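Local coordinates for protein tapirin (Caldicellulosiruptor hydrothermalis, PDB 6N2C) that binds cellulose, probably helping the cell adhere to it, and has a C-terminal beta-helix domain that carries a zinc ion, at residues I213-D218 and D224-A229. Residues are numbered along the deposited sequence; the frame is centred on the assembly and turned at random.
Sequences ITLRSD and DYTIKA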
# COMPACT_ATOMS: atom_id res chain seq x y z
N ILE A 213 5.73 -10.22 0.34
CA ILE A 213 4.71 -10.80 1.20
C ILE A 213 3.59 -11.29 0.29
O ILE A 213 3.08 -10.49 -0.51
CB ILE A 213 4.15 -9.82 2.20
CG1 ILE A 213 5.26 -9.32 3.11
CG2 ILE A 213 3.00 -10.47 2.93
CD1 ILE A 213 4.80 -8.31 4.17
N THR A 214 3.28 -12.58 0.32
CA THR A 214 2.25 -13.14 -0.55
C THR A 214 1.06 -13.69 0.23
O THR A 214 1.21 -14.59 1.08
CB THR A 214 2.85 -14.27 -1.41
OG1 THR A 214 3.93 -13.75 -2.21
CG2 THR A 214 1.80 -14.78 -2.37
N LEU A 215 -0.14 -13.16 -0.05
CA LEU A 215 -1.35 -13.72 0.41
C LEU A 215 -1.94 -14.72 -0.62
O LEU A 215 -1.66 -14.64 -1.84
CB LEU A 215 -2.42 -12.67 0.63
CG LEU A 215 -2.11 -11.67 1.74
CD1 LEU A 215 -3.26 -10.68 1.75
CD2 LEU A 215 -2.13 -12.37 3.09
N ARG A 216 -2.69 -15.66 -0.09
CA ARG A 216 -3.48 -16.62 -0.92
C ARG A 216 -4.92 -16.25 -0.79
O ARG A 216 -5.29 -15.51 0.10
CB ARG A 216 -3.24 -18.10 -0.50
CG ARG A 216 -1.76 -18.46 -0.50
CD ARG A 216 -1.08 -18.24 -1.86
NE ARG A 216 0.27 -18.83 -1.92
CZ ARG A 216 1.10 -18.66 -2.93
NH1 ARG A 216 0.72 -17.92 -4.00
NH2 ARG A 216 2.31 -19.21 -2.87
N SER A 217 -5.75 -16.77 -1.66
CA SER A 217 -7.14 -16.45 -1.64
C SER A 217 -7.85 -16.94 -0.36
O SER A 217 -7.50 -18.00 0.24
CB SER A 217 -7.87 -17.08 -2.86
OG SER A 217 -8.01 -18.47 -2.61
N ASP A 218 -8.78 -16.13 0.10
CA ASP A 218 -9.63 -16.43 1.22
C ASP A 218 -10.98 -16.95 0.71
O ASP A 218 -11.78 -16.26 0.13
CB ASP A 218 -9.82 -15.25 2.10
CG ASP A 218 -8.55 -14.90 2.93
OD1 ASP A 218 -7.64 -15.77 3.13
OD2 ASP A 218 -8.49 -13.71 3.32
N ASP A 224 -13.35 -10.87 10.03
CA ASP A 224 -13.54 -9.58 9.38
C ASP A 224 -12.34 -9.22 8.41
O ASP A 224 -12.54 -8.62 7.36
CB ASP A 224 -13.65 -8.50 10.50
CG ASP A 224 -13.72 -7.06 9.98
OD1 ASP A 224 -13.21 -6.70 8.87
OD2 ASP A 224 -14.27 -6.24 10.74
N TYR A 225 -11.11 -9.56 8.77
CA TYR A 225 -9.98 -9.07 7.97
C TYR A 225 -9.07 -10.21 7.83
O TYR A 225 -9.13 -11.18 8.60
CB TYR A 225 -9.32 -7.84 8.61
CG TYR A 225 -8.94 -8.06 10.04
CD1 TYR A 225 -7.82 -8.78 10.36
CD2 TYR A 225 -9.67 -7.46 11.05
CE1 TYR A 225 -7.44 -8.99 11.68
CE2 TYR A 225 -9.34 -7.65 12.39
CZ TYR A 225 -8.23 -8.38 12.71
OH TYR A 225 -7.92 -8.60 14.04
N THR A 226 -8.26 -10.14 6.81
CA THR A 226 -7.13 -10.99 6.61
C THR A 226 -5.93 -10.50 7.44
O THR A 226 -5.21 -11.31 8.06
CB THR A 226 -6.75 -11.02 5.15
OG1 THR A 226 -7.96 -11.36 4.41
CG2 THR A 226 -5.72 -12.03 4.91
N ILE A 227 -5.57 -9.23 7.27
CA ILE A 227 -4.45 -8.66 8.08
C ILE A 227 -4.96 -7.34 8.63
O ILE A 227 -5.47 -6.49 7.90
CB ILE A 227 -3.22 -8.36 7.23
CG1 ILE A 227 -2.67 -9.64 6.64
CG2 ILE A 227 -2.17 -7.66 8.07
CD1 ILE A 227 -1.44 -9.33 5.75
N LYS A 228 -4.74 -7.14 9.94
CA LYS A 228 -4.90 -5.88 10.58
C LYS A 228 -3.51 -5.53 11.22
O LYS A 228 -2.98 -6.35 11.94
CB LYS A 228 -5.98 -5.92 11.63
CG LYS A 228 -6.13 -4.56 12.28
CD LYS A 228 -7.17 -4.62 13.39
CE LYS A 228 -7.32 -3.29 14.12
NZ LYS A 228 -7.76 -2.18 13.19
N ALA A 229 -2.99 -4.39 10.88
CA ALA A 229 -1.63 -3.97 11.32
C ALA A 229 -1.56 -2.51 11.55
O ALA A 229 -2.26 -1.75 10.93
CB ALA A 229 -0.65 -4.36 10.23
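Thr226 and Asp218 make the one hydrogen bond that joins 213-218 to 224-229. The hydroxyl OG1 of Thr226 donates to OD2 of Asp218 over 2.6 Å, meeting that oxygen nearly head-on down its C-O bond. With chi1 at -53°, Thr226 swings OG1 anti to its own carbonyl carbon, which turns the hydroxyl to the carboxylate and the methyl to the hydrophobic side. The same OG1 is hydrogen-bonded to the backbone N of Lys246, so the hydroxyl is gripped twice. OD2 of Asp218 has further partners: a salt bridge to Arg221 and a hydrogen bond from Asn245. Such a set of donors around a buried carboxylate is likely to favour its charged form.

The apolar half of the contact centres on CD2 of Leu215. It meets CG2 of Thr226 tip to tip at 4.0 Å, and the same methyl also lies 4.1 Å from CD1 of Ile227, where the two side chains run at a slant to each other. Phe239 touches both Leu215 and Ile227. A valine in place of Thr226 removes the hydroxyl, which would probably leave OD2 of Asp218 to its Arg221 and Asn245 partners and the N of Lys246 without this acceptor.

Strands 213-214 and 227-229 belong to different faces of the parallel beta-helix. Leu215 and Asp218, just past the first, meet Thr226, just before the second, and Ile227 at its start, forming a corner between two faces of one coil, with an apolar core and a buried polar group at the turn.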